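Local atomic coordinates of peptide synthetase, module 7 (Actinoplanes teichomyceticus, PDB entry 4TX3), a protein that probably serves as the X domain of a non-ribosomal peptide synthetase, a condensation-type domain thought to recruit cytochrome P450 enzymes to the growing peptide. Residues Val96-Glu101 against Glu126-Ser131; Ala55-Leu60 against Ala89-Thr94; Arg37-Ser42 against Thr140-Ala145; Asp148-Val153 against Pro299-Phe304; Gly236-Arg241 against Gly418-Ala423. One frame throughout, in Å; residues are numbered along the deposited sequence.

Interaction 1. Residues Val96-Glu101 against Glu126-Ser131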
# COMPACT_ATOMS: atom_id res chain seq x y z
N VAL B 96 4.24 20.48 25.97
CA VAL B 96 3.22 20.95 26.90
C VAL B 96 2.99 19.87 27.94
O VAL B 96 2.55 18.77 27.58
CB VAL B 96 1.89 21.26 26.15
CG1 VAL B 96 0.78 21.59 27.13
CG2 VAL B 96 2.09 22.37 25.13
N PRO B 97 3.30 20.15 29.22
CA PRO B 97 3.07 19.14 30.27
C PRO B 97 1.59 18.76 30.34
O PRO B 97 0.71 19.61 30.16
CB PRO B 97 3.53 19.84 31.56
CG PRO B 97 4.49 20.92 31.10
CD PRO B 97 3.94 21.37 29.74
N ALA B 98 1.31 17.48 30.57
CA ALA B 98 -0.07 17.00 30.55
C ALA B 98 -0.20 15.76 31.39
O ALA B 98 0.80 15.09 31.68
CB ALA B 98 -0.52 16.73 29.13
N THR B 99 -1.43 15.44 31.78
CA THR B 99 -1.72 14.20 32.50
C THR B 99 -2.66 13.36 31.68
O THR B 99 -3.31 13.86 30.76
CB THR B 99 -2.35 14.47 33.85
OG1 THR B 99 -3.65 15.05 33.64
CG2 THR B 99 -1.49 15.43 34.67
N GLU B 100 -2.76 12.08 32.01
CA GLU B 100 -3.69 11.22 31.29
C GLU B 100 -5.12 11.76 31.37
O GLU B 100 -5.89 11.66 30.41
CB GLU B 100 -3.63 9.79 31.82
CG GLU B 100 -2.28 9.12 31.62
CD GLU B 100 -1.93 8.91 30.15
OE1 GLU B 100 -2.85 8.86 29.31
OE2 GLU B 100 -0.72 8.80 29.83
N GLU B 101 -5.46 12.37 32.50
CA GLU B 101 -6.85 12.76 32.75
C GLU B 101 -7.21 14.07 32.06
O GLU B 101 -8.34 14.23 31.61
CB GLU B 101 -7.11 12.86 34.26
CG GLU B 101 -6.24 11.94 35.12
CD GLU B 101 -6.55 10.45 34.96
OE1 GLU B 101 -7.38 10.07 34.10
OE2 GLU B 101 -5.94 9.64 35.70
N GLU B 126 0.97 19.96 18.03
CA GLU B 126 1.39 20.19 19.41
C GLU B 126 1.93 18.89 20.02
O GLU B 126 1.51 17.79 19.67
CB GLU B 126 0.24 20.76 20.25
CG GLU B 126 0.71 21.71 21.38
CD GLU B 126 -0.44 22.40 22.14
OE1 GLU B 126 -1.56 21.83 22.20
OE2 GLU B 126 -0.23 23.51 22.69
N LEU B 127 2.87 19.04 20.93
CA LEU B 127 3.44 17.87 21.58
C LEU B 127 3.15 17.93 23.07
O LEU B 127 3.54 18.88 23.75
CB LEU B 127 4.94 17.78 21.31
CG LEU B 127 5.63 16.53 21.83
CD1 LEU B 127 5.08 15.27 21.18
CD2 LEU B 127 7.15 16.63 21.63
N PHE B 128 2.45 16.91 23.56
CA PHE B 128 2.11 16.81 24.97
C PHE B 128 3.08 15.88 25.69
O PHE B 128 3.35 14.77 25.22
CB PHE B 128 0.66 16.34 25.12
CG PHE B 128 -0.34 17.28 24.53
CD1 PHE B 128 -0.66 18.47 25.17
CD2 PHE B 128 -0.92 17.01 23.30
CE1 PHE B 128 -1.55 19.36 24.62
CE2 PHE B 128 -1.82 17.90 22.74
CZ PHE B 128 -2.14 19.08 23.40
N ALA B 129 3.62 16.33 26.82
CA ALA B 129 4.55 15.50 27.58
C ALA B 129 3.86 14.89 28.80
O ALA B 129 3.40 15.60 29.70
CB ALA B 129 5.76 16.30 28.00
N LEU B 130 3.79 13.56 28.82
CA LEU B 130 3.14 12.82 29.89
C LEU B 130 4.14 12.34 30.93
O LEU B 130 3.88 12.40 32.13
CB LEU B 130 2.38 11.63 29.32
CG LEU B 130 1.12 11.95 28.53
CD1 LEU B 130 0.77 10.74 27.69
CD2 LEU B 130 -0.03 12.31 29.47
N SER B 131 5.28 11.83 30.47
CA SER B 131 6.42 11.54 31.34
C SER B 131 7.68 11.55 30.48
O SER B 131 7.62 11.91 29.32
CB SER B 131 6.25 10.19 32.04
OG SER B 131 6.37 9.14 31.11
O HOH W 1 1.48 13.02 33.47
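Val96 and Phe128 sit opposite each other in parallel strands, and their side chains lie side by side and point the same way. With CG1 of Val96 anti to the backbone N (chi1 173°), its two methyls are divided between two neighbours. CG1 packs on the Phe128 ring, 4.0 Å from CD1, whereas CG2 touches the carboxylate of Glu126, 3.6 Å from OE2. The other oxygen of that carboxylate forms a salt bridge with Arg110, so the extended Glu126 chain pairs a charge while its flank covers the valine. Ala98 follows on the same side, its CB 4.2 Å from CB of Phe128. Further along, Glu100 crosses Leu130 at about a right angle: the chain folds back at chi2 (-65°) and brings OE2 to 3.3 Å from Leu130 CD1. Its OE1 is paired with Arg46. Three backbone bonds fix the register: Val96 N to Leu127 O (2.8 Å), Ala129 N to Val96 O, and Ala98 N to Ala129 O, the most bent of them at 139°. Beyond the last, direct pairing gives way to a water that donates to both Ala98 O and Leu130 O. Leu103, Arg106 and Leu107 of the intervening helix 103-112 cover the Phe128 side, and together the elements form a beta-alpha-beta unit, with strand 96-97 at the margin of its sheet.

Interaction 2. Residues Ala55-Leu60 against Ala89-Thr94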
# COMPACT_ATOMS: atom_id res chain seq x y z
N ALA B 55 14.48 16.66 16.79
CA ALA B 55 14.42 15.93 15.52
C ALA B 55 12.99 15.86 15.01
O ALA B 55 12.75 16.02 13.82
CB ALA B 55 14.99 14.52 15.68
N LEU B 56 12.05 15.62 15.91
CA LEU B 56 10.65 15.62 15.55
C LEU B 56 10.28 16.99 14.97
O LEU B 56 9.62 17.09 13.94
CB LEU B 56 9.80 15.26 16.76
CG LEU B 56 8.30 15.12 16.56
CD1 LEU B 56 8.03 14.19 15.40
CD2 LEU B 56 7.62 14.63 17.84
N GLU B 57 10.74 18.05 15.63
CA GLU B 57 10.44 19.40 15.20
C GLU B 57 11.00 19.68 13.80
O GLU B 57 10.35 20.34 12.97
CB GLU B 57 11.01 20.40 16.22
CG GLU B 57 10.67 21.86 15.91
CD GLU B 57 11.39 22.84 16.83
OE1 GLU B 57 12.59 23.10 16.61
OE2 GLU B 57 10.74 23.35 17.78
N ALA B 58 12.20 19.19 13.52
CA ALA B 58 12.81 19.40 12.21
C ALA B 58 12.07 18.58 11.17
O ALA B 58 11.95 18.98 10.01
CB ALA B 58 14.29 19.03 12.24
N ALA B 59 11.55 17.43 11.59
CA ALA B 59 10.90 16.50 10.71
C ALA B 59 9.56 17.07 10.23
O ALA B 59 9.28 17.06 9.02
CB ALA B 59 10.70 15.17 11.39
N LEU B 60 8.76 17.57 11.16
CA LEU B 60 7.49 18.23 10.85
C LEU B 60 7.70 19.34 9.82
O LEU B 60 6.98 19.44 8.83
CB LEU B 60 6.87 18.80 12.13
CG LEU B 60 6.33 17.73 13.07
CD1 LEU B 60 6.12 18.26 14.50
CD2 LEU B 60 5.03 17.18 12.50
N ALA B 89 7.22 26.35 6.30
CA ALA B 89 6.22 26.46 7.36
C ALA B 89 6.94 26.52 8.70
O ALA B 89 7.81 25.69 8.99
CB ALA B 89 5.24 25.28 7.32
N PRO B 90 6.60 27.53 9.51
CA PRO B 90 7.20 27.69 10.83
C PRO B 90 6.77 26.56 11.73
O PRO B 90 5.57 26.32 11.84
CB PRO B 90 6.62 29.03 11.33
CG PRO B 90 5.84 29.61 10.15
CD PRO B 90 5.48 28.47 9.29
N VAL B 91 7.70 25.84 12.34
CA VAL B 91 7.30 24.87 13.35
C VAL B 91 8.06 25.13 14.62
O VAL B 91 9.29 25.13 14.62
CB VAL B 91 7.54 23.41 12.91
CG1 VAL B 91 7.16 22.46 14.03
CG2 VAL B 91 6.76 23.09 11.64
N ARG B 92 7.33 25.38 15.71
CA ARG B 92 7.96 25.41 17.03
C ARG B 92 7.26 24.40 17.93
O ARG B 92 6.05 24.44 18.12
CB ARG B 92 7.91 26.81 17.63
CG ARG B 92 8.82 26.95 18.82
CD ARG B 92 8.97 28.41 19.21
NE ARG B 92 10.19 28.62 19.98
CZ ARG B 92 10.60 29.81 20.42
NH1 ARG B 92 9.88 30.89 20.16
NH2 ARG B 92 11.73 29.91 21.11
N LEU B 93 8.03 23.47 18.49
CA LEU B 93 7.41 22.33 19.14
C LEU B 93 7.82 22.19 20.60
O LEU B 93 8.30 21.14 21.03
CB LEU B 93 7.73 21.04 18.38
CG LEU B 93 6.78 19.89 18.66
CD1 LEU B 93 5.38 20.18 18.12
CD2 LEU B 93 7.33 18.58 18.11
N THR B 94 7.61 23.24 21.37
CA THR B 94 7.88 23.19 22.80
C THR B 94 6.83 22.31 23.47
O THR B 94 5.62 22.55 23.34
CB THR B 94 7.87 24.59 23.41
OG1 THR B 94 6.56 25.14 23.29
CG2 THR B 94 8.84 25.50 22.65
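Leu93 and Glu57 meet where an extended loop is laid along helix 53-66, in a domain whose fold belongs to the chloramphenicol acetyltransferase-like condensation family. The two side chains slide past each other in opposite directions, Glu57 reaching out to the loop backbone while Leu93 reaches in over the helix. This brings Glu57 CG to 3.9 Å from Leu93 CB. The inward leucine then enters between two helical leucines one turn apart. It crosses Leu60 at about a right angle, CD2 lying 3.8 Å from Leu60 CD1, and meets Leu56 obliquely, the same CD2 being 3.9 Å from Leu56 CG. One methyl thus serves both neighbours. Val91, two residues earlier on the same side of the extended loop, sets its CG1 4.1 Å from Leu60 CB and against the aliphatic part of Glu57. Cys125 and Leu127 of strand 123-129 also touch Leu93, so its side chain is held between the helix and that strand. The polar half of the contact depends on the glutamate's shape: CG is anti to the backbone N (chi1 -176°), and the chain continues extended to the loop. Its OE1 pairs with Arg61, which also donates to Val91 O, tying helix and loop a second time. The remaining oxygen, OE2, accepts the N-H of Leu93 through its anti lone pair, at 2.8 Å and 157°.

Interaction 3. Residues Arg37-Ser42 against Thr140-Ala145. With SO4 (sulfate ion), chain F.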
# COMPACT_ATOMS: atom_id res chain seq x y z
N ARG B 37 -17.80 24.63 14.33
CA ARG B 37 -16.59 23.86 14.01
C ARG B 37 -16.28 24.12 12.52
O ARG B 37 -17.20 24.15 11.72
CB ARG B 37 -16.80 22.38 14.32
CG ARG B 37 -17.57 22.14 15.63
CD ARG B 37 -17.74 20.65 15.94
NE ARG B 37 -16.45 19.98 16.08
CZ ARG B 37 -16.25 18.67 15.98
NH1 ARG B 37 -17.26 17.84 15.71
NH2 ARG B 37 -15.02 18.17 16.12
N GLY B 38 -15.03 24.23 12.08
CA GLY B 38 -13.89 23.50 12.57
C GLY B 38 -13.84 22.29 11.63
O GLY B 38 -13.90 21.15 12.10
N ARG B 39 -13.77 22.53 10.31
CA ARG B 39 -13.73 21.40 9.36
C ARG B 39 -12.32 20.87 9.20
O ARG B 39 -11.59 21.24 8.26
CB ARG B 39 -14.29 21.80 8.01
CG ARG B 39 -15.80 21.75 7.94
CD ARG B 39 -16.29 22.47 6.72
NE ARG B 39 -15.49 23.68 6.49
CZ ARG B 39 -15.63 24.49 5.44
NH1 ARG B 39 -16.55 24.22 4.51
NH2 ARG B 39 -14.85 25.56 5.31
N HIS B 40 -11.94 20.00 10.13
CA HIS B 40 -10.57 19.58 10.29
C HIS B 40 -10.42 18.07 10.24
O HIS B 40 -11.37 17.31 10.46
CB HIS B 40 -10.01 20.09 11.62
CG HIS B 40 -10.19 21.56 11.84
ND1 HIS B 40 -10.21 22.13 13.10
CD2 HIS B 40 -10.33 22.59 10.97
CE1 HIS B 40 -10.37 23.44 12.99
NE2 HIS B 40 -10.45 23.74 11.71
N LEU B 41 -9.22 17.64 9.94
CA LEU B 41 -8.83 16.27 10.20
C LEU B 41 -7.81 16.33 11.32
O LEU B 41 -6.84 17.09 11.22
CB LEU B 41 -8.27 15.62 8.94
CG LEU B 41 -9.33 15.44 7.86
CD1 LEU B 41 -8.75 15.29 6.45
CD2 LEU B 41 -10.21 14.26 8.21
N SER B 42 -8.05 15.58 12.39
CA SER B 42 -7.12 15.50 13.49
C SER B 42 -6.67 14.06 13.76
O SER B 42 -7.46 13.13 13.85
CB SER B 42 -7.74 16.08 14.76
OG SER B 42 -7.66 17.49 14.76
N THR B 140 -3.37 18.54 13.43
CA THR B 140 -4.65 18.96 12.88
C THR B 140 -4.44 19.60 11.51
O THR B 140 -3.62 20.51 11.38
CB THR B 140 -5.37 19.96 13.80
OG1 THR B 140 -5.63 19.37 15.07
CG2 THR B 140 -6.69 20.38 13.20
N VAL B 141 -5.16 19.13 10.49
CA VAL B 141 -5.07 19.75 9.17
C VAL B 141 -6.44 20.25 8.71
O VAL B 141 -7.44 19.56 8.83
CB VAL B 141 -4.52 18.77 8.13
CG1 VAL B 141 -4.36 19.47 6.81
CG2 VAL B 141 -3.18 18.16 8.58
N HIS B 142 -6.48 21.48 8.21
CA HIS B 142 -7.72 21.99 7.62
C HIS B 142 -8.04 21.28 6.29
O HIS B 142 -7.15 21.00 5.48
CB HIS B 142 -7.63 23.49 7.40
CG HIS B 142 -8.96 24.12 7.15
ND1 HIS B 142 -9.60 24.04 5.93
CD2 HIS B 142 -9.79 24.80 7.98
CE1 HIS B 142 -10.77 24.66 6.02
NE2 HIS B 142 -10.90 25.13 7.25
N ARG B 143 -9.33 21.02 6.08
CA ARG B 143 -9.79 20.30 4.88
C ARG B 143 -9.51 20.99 3.55
O ARG B 143 -9.65 20.36 2.49
CB ARG B 143 -11.28 20.00 4.98
CG ARG B 143 -11.55 18.87 5.93
CD ARG B 143 -12.87 18.22 5.64
NE ARG B 143 -12.69 16.85 5.15
CZ ARG B 143 -12.62 15.80 5.96
NH1 ARG B 143 -12.71 15.97 7.28
NH2 ARG B 143 -12.47 14.58 5.45
N ILE B 144 -9.12 22.27 3.59
CA ILE B 144 -8.68 22.94 2.38
C ILE B 144 -7.34 22.35 1.89
O ILE B 144 -6.93 22.55 0.73
CB ILE B 144 -8.54 24.47 2.58
CG1 ILE B 144 -8.61 25.22 1.24
CG2 ILE B 144 -7.26 24.83 3.37
CD1 ILE B 144 -8.54 26.74 1.37
N ALA B 145 -6.67 21.60 2.77
CA ALA B 145 -5.32 21.15 2.49
C ALA B 145 -5.18 19.64 2.44
O ALA B 145 -4.18 19.12 1.94
CB ALA B 145 -4.36 21.72 3.52
S SO4 F . -13.94 26.49 8.74
O1 SO4 F . -13.01 27.06 7.77
O2 SO4 F . -13.56 26.93 10.08
O3 SO4 F . -15.30 26.96 8.46
O4 SO4 F . -13.88 25.02 8.64
O HOH W 2 -14.42 17.58 9.09
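Thr140 and Ser42 begin the contact as a non-hydrogen-bonded pair of antiparallel strands, joined through their side chains: OG1 of Thr140 and OG of Ser42 share a hydrogen bond of 2.8 Å. The methyl CG2 of Thr140, anti to its backbone N, also packs on His40, 3.7 Å from CB. Val141 carries the main-chain pairing, bonded in both directions with Leu41; Val141 N to Leu41 O measures 2.7 Å and is nearly straight. His142 returns to the side of Thr140 and His40. Its ring is oblique to that of His40, the planes 57° apart, and Arg39 O lies over one of its faces. Two in-plane neighbours fix the rotation of the ring. At one edge ND1 accepts the N-H of Ile144, and at the other NE2 donates to O1 of a bound sulfate at 2.9 Å. Arg143 ends the strand pairing with its N-H on Arg39 O (3.1 Å). Its guanidinium turns back over Leu41, whose CD2 is 3.2 Å from NH1, and NH2 forms a salt bridge with Asp148. Arg39, its NH1 salt-bridged to Glu396 and NH2 donating to Ala26 O, completes the sulfate site: backbone N and NE both donate to O4, NE at 3.0 Å, while Arg31 N and Arg233 NH1 contribute from outside. His142-Arg143 occupies the place of the paired histidines in the HHxxxDG motif of condensation domains, the second being arginine. The sulfate, probably from the crystallisation liquor, shows that histidine, arginine and main-chain N-H groups converge on a pocket able to hold an anion.

Interaction 4. Residues Asp148-Val153 against Pro299-Phe304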
# COMPACT_ATOMS: atom_id res chain seq x y z
N ASP B 148 -8.64 12.49 3.69
CA ASP B 148 -8.27 11.49 4.70
C ASP B 148 -7.08 10.63 4.30
O ASP B 148 -6.22 10.35 5.14
CB ASP B 148 -9.48 10.60 5.02
CG ASP B 148 -10.56 11.35 5.79
OD1 ASP B 148 -10.54 11.30 7.04
OD2 ASP B 148 -11.42 12.00 5.14
N ASP B 149 -7.00 10.20 3.05
CA ASP B 149 -5.79 9.53 2.55
C ASP B 149 -4.53 10.34 2.85
O ASP B 149 -3.47 9.78 3.20
CB ASP B 149 -5.88 9.28 1.04
CG ASP B 149 -6.90 8.20 0.66
OD1 ASP B 149 -7.33 7.44 1.55
OD2 ASP B 149 -7.26 8.12 -0.53
N SER B 150 -4.64 11.67 2.72
CA SER B 150 -3.49 12.56 2.88
C SER B 150 -2.84 12.47 4.26
O SER B 150 -1.65 12.72 4.41
CB SER B 150 -3.89 14.01 2.60
OG SER B 150 -4.16 14.19 1.23
N MET B 151 -3.63 12.12 5.27
CA MET B 151 -3.09 12.03 6.61
C MET B 151 -2.15 10.84 6.74
O MET B 151 -1.18 10.93 7.49
CB MET B 151 -4.19 11.95 7.65
CG MET B 151 -3.97 12.95 8.80
SD MET B 151 -4.31 14.65 8.27
CE MET B 151 -5.70 14.24 7.25
N ASP B 152 -2.41 9.74 6.02
CA ASP B 152 -1.44 8.63 6.02
C ASP B 152 -0.14 9.05 5.36
O ASP B 152 0.94 8.72 5.86
CB ASP B 152 -1.98 7.39 5.30
CG ASP B 152 -3.20 6.82 5.98
OD1 ASP B 152 -3.11 6.55 7.20
OD2 ASP B 152 -4.24 6.67 5.32
N VAL B 153 -0.25 9.79 4.25
CA VAL B 153 0.94 10.27 3.56
C VAL B 153 1.76 11.12 4.52
O VAL B 153 2.98 10.98 4.62
CB VAL B 153 0.58 11.07 2.27
CG1 VAL B 153 1.84 11.70 1.64
CG2 VAL B 153 -0.11 10.16 1.28
N PRO B 299 1.61 9.79 -3.97
CA PRO B 299 2.42 10.22 -2.83
C PRO B 299 2.14 11.65 -2.30
O PRO B 299 2.92 12.17 -1.49
CB PRO B 299 3.84 10.13 -3.38
CG PRO B 299 3.68 10.44 -4.83
CD PRO B 299 2.36 9.90 -5.24
N MET B 300 1.05 12.27 -2.74
CA MET B 300 0.80 13.68 -2.42
C MET B 300 -0.20 13.90 -1.29
O MET B 300 -1.08 13.08 -1.07
CB MET B 300 0.27 14.42 -3.64
CG MET B 300 1.14 14.35 -4.86
SD MET B 300 0.53 15.35 -6.25
CE MET B 300 0.56 16.99 -5.55
N ILE B 301 -0.05 15.04 -0.62
CA ILE B 301 -1.06 15.57 0.30
C ILE B 301 -1.91 16.62 -0.45
O ILE B 301 -1.38 17.43 -1.21
CB ILE B 301 -0.39 16.20 1.55
CG1 ILE B 301 0.25 15.09 2.42
CG2 ILE B 301 -1.37 17.08 2.33
CD1 ILE B 301 1.10 15.59 3.56
N GLY B 302 -3.22 16.59 -0.24
CA GLY B 302 -4.11 17.53 -0.90
C GLY B 302 -5.56 17.15 -0.71
O GLY B 302 -5.88 16.02 -0.34
N PRO B 303 -6.47 18.11 -0.93
CA PRO B 303 -7.90 17.83 -0.87
C PRO B 303 -8.37 17.12 -2.14
O PRO B 303 -9.16 17.67 -2.92
CB PRO B 303 -8.52 19.21 -0.76
CG PRO B 303 -7.55 20.11 -1.48
CD PRO B 303 -6.19 19.54 -1.15
N PHE B 304 -7.88 15.89 -2.33
CA PHE B 304 -8.14 15.12 -3.54
C PHE B 304 -9.44 14.33 -3.51
O PHE B 304 -9.91 13.90 -4.56
CB PHE B 304 -7.00 14.14 -3.80
CG PHE B 304 -5.72 14.80 -4.18
CD1 PHE B 304 -5.61 15.46 -5.41
CD2 PHE B 304 -4.62 14.74 -3.34
CE1 PHE B 304 -4.43 16.07 -5.77
CE2 PHE B 304 -3.42 15.36 -3.69
CZ PHE B 304 -3.33 16.01 -4.91
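Ser150 OG and the backbone N of Gly302 form the hydrogen bond across this contact, 3.0 Å long with an angle of 163° at the hydrogen. The serine lies near the N-terminal end of helix 148-166 with OG anti to its own carbonyl carbon (chi1 -70°), which carries the hydroxyl out to the passing loop. The oxygen has further partners: it is hydrogen-bonded to Asp147 OD1 and, weakly, to Arg290 NH2. Gly302 is in turn bonded to Asp147 through the backbone, so one short piece of loop is gripped by both Ser150 and Asp147. In sequence, Asp147-Asp148 falls where condensation domains carry the aspartate-glycine end of HHxxxDG, with aspartate in the glycine place, and Ile301-Gly302-Pro303-Phe304 matches the start of another conserved family motif, I-G-x-F. The contact therefore brings two signature segments together, next to Arg143, which is salt-bridged to Asp148.

Apolar packing lies one helical turn on. Val153 and Ile301 slide past each other in opposite directions, CG1 of the valine 3.8 Å from CG1 of the isoleucine. Ile301 CG1 also rests 3.6 Å from Ser150 O, while its CG2 branch packs 4.0 Å from Ser150 CB, so both branches lie against the same side of the serine.

Contacts between methyls and main-chain oxygens complete the account. Val153 CG1 comes to 3.3 Å from Pro299 O, and its CG2 is 3.9 Å from Met300 O, an oxygen whose hydrogen bond comes from Arg290 NH1.

Interaction 5. Residues Gly236-Arg241 against Gly418-Ala423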
# COMPACT_ATOMS: atom_id res chain seq x y z
N GLY B 236 -22.66 13.44 16.33
CA GLY B 236 -22.68 12.29 17.21
C GLY B 236 -22.50 11.05 16.38
O GLY B 236 -22.57 11.11 15.15
N THR B 237 -22.27 9.91 17.02
CA THR B 237 -22.19 8.65 16.28
C THR B 237 -22.96 7.55 16.98
O THR B 237 -23.25 7.66 18.16
CB THR B 237 -20.74 8.19 16.09
OG1 THR B 237 -20.10 8.06 17.37
CG2 THR B 237 -19.97 9.17 15.25
N VAL B 238 -23.30 6.52 16.22
CA VAL B 238 -23.89 5.29 16.73
C VAL B 238 -23.27 4.13 15.96
O VAL B 238 -23.14 4.19 14.73
CB VAL B 238 -25.44 5.26 16.59
CG1 VAL B 238 -26.08 6.38 17.38
CG2 VAL B 238 -25.87 5.39 15.13
N ALA B 239 -22.86 3.09 16.68
CA ALA B 239 -22.26 1.92 16.05
C ALA B 239 -23.33 1.11 15.36
O ALA B 239 -24.53 1.34 15.53
CB ALA B 239 -21.52 1.07 17.06
N LEU B 240 -22.89 0.12 14.60
CA LEU B 240 -23.78 -0.58 13.71
C LEU B 240 -23.08 -1.85 13.26
O LEU B 240 -21.91 -1.78 12.85
CB LEU B 240 -24.15 0.34 12.55
CG LEU B 240 -24.81 -0.07 11.24
CD1 LEU B 240 -25.21 1.20 10.56
CD2 LEU B 240 -23.87 -0.84 10.35
N ARG B 241 -23.76 -2.99 13.33
CA ARG B 241 -23.20 -4.23 12.80
C ARG B 241 -24.20 -5.02 11.95
O ARG B 241 -25.37 -5.09 12.29
CB ARG B 241 -22.69 -5.12 13.94
CG ARG B 241 -21.89 -6.32 13.41
CD ARG B 241 -21.72 -7.48 14.39
NE ARG B 241 -21.29 -8.67 13.67
CZ ARG B 241 -20.03 -8.94 13.35
NH1 ARG B 241 -19.05 -8.10 13.73
NH2 ARG B 241 -19.73 -10.03 12.67
N GLY B 418 -19.51 -0.79 11.49
CA GLY B 418 -19.50 0.62 11.16
C GLY B 418 -20.21 1.57 12.08
O GLY B 418 -20.58 1.22 13.21
N ALA B 419 -20.40 2.79 11.60
CA ALA B 419 -21.01 3.82 12.40
C ALA B 419 -21.80 4.78 11.55
O ALA B 419 -21.48 5.00 10.38
CB ALA B 419 -19.95 4.57 13.18
N LEU B 420 -22.85 5.34 12.15
CA LEU B 420 -23.64 6.39 11.54
C LEU B 420 -23.29 7.71 12.20
O LEU B 420 -23.51 7.88 13.39
CB LEU B 420 -25.15 6.10 11.67
CG LEU B 420 -26.08 7.25 11.27
CD1 LEU B 420 -25.87 7.65 9.79
CD2 LEU B 420 -27.52 6.90 11.51
N HIS B 421 -22.73 8.65 11.44
CA HIS B 421 -22.49 9.98 11.99
C HIS B 421 -23.68 10.87 11.65
O HIS B 421 -24.21 10.78 10.55
CB HIS B 421 -21.19 10.56 11.45
CG HIS B 421 -19.98 9.72 11.76
ND1 HIS B 421 -18.89 10.22 12.44
CD2 HIS B 421 -19.69 8.43 11.47
CE1 HIS B 421 -17.98 9.27 12.56
NE2 HIS B 421 -18.44 8.17 11.98
N TYR B 422 -24.10 11.71 12.58
CA TYR B 422 -25.25 12.56 12.31
C TYR B 422 -25.06 13.96 12.84
O TYR B 422 -24.28 14.19 13.77
CB TYR B 422 -26.53 11.97 12.93
CG TYR B 422 -26.43 11.84 14.43
CD1 TYR B 422 -25.83 10.72 15.00
CD2 TYR B 422 -26.93 12.83 15.27
CE1 TYR B 422 -25.74 10.59 16.38
CE2 TYR B 422 -26.83 12.70 16.64
CZ TYR B 422 -26.23 11.58 17.19
OH TYR B 422 -26.14 11.45 18.56
N ALA B 423 -25.80 14.88 12.26
CA ALA B 423 -25.74 16.28 12.64
C ALA B 423 -26.54 16.46 13.93
O ALA B 423 -27.77 16.39 13.91
CB ALA B 423 -26.27 17.17 11.53
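Gly236 and Tyr422 satisfy each other's main chain in both directions, Gly236 N giving to Tyr422 O and Tyr422 N to Gly236 O, each at 3.1 Å. Two residues on, Val238 and Leu420 repeat the exchange unevenly. Leu420 N to Val238 O is short (2.8 Å), whereas the return bond from Val238 N to Leu420 O is bent to 144°. At the far end Gly418 N donates to Leu240 O over 2.9 Å. On its other side strand 413-423 pairs with strand 399-407, Ala419 with Ala402 and His421 with Ala400; strand 235-242 forms the margin of this sheet. Side chains add no hydrogen bond between the strands but use rings as weak partners. In Tyr422 CG lies between backbone N and carbonyl carbon (chi1 61°), which swings the ring across the strand so that Gly236 CA sits over its face, 4.0 Å from the centroid. Alongside His421, the Thr237 methyl CG2 lies over the imidazole face at 3.4 Å from the centroid. Val238 CG2 packs 3.6 Å from Leu420 CB. Since the polar links are all main-chain ones, the pairing rests on strand geometry, with one CH-pi contact on each face and no charged pair.

In the fold
Interactions 1 and 2 form a continuous patch, their centres 17 Å apart: Leu127 CB lies 3.8 Å from Leu93 CG. Interactions 3 and 4 are joined more firmly, by a salt bridge of 2.8 Å between Arg143 NH2 and Asp148 OD2 and by Leu41 packing on Met151. Interactions 1 and 3 do not touch, but they reach neighbouring strands, 123-129 and 134-142, of one sheet. Interaction 5 belongs to the other sheet, and its nearest atoms are about 7 Å from interaction 3, which binds the sulfate. The altered condensation motif thus lies in interactions 3 and 4, near the centre of the chain, while interactions 1 and 2 lie farther out.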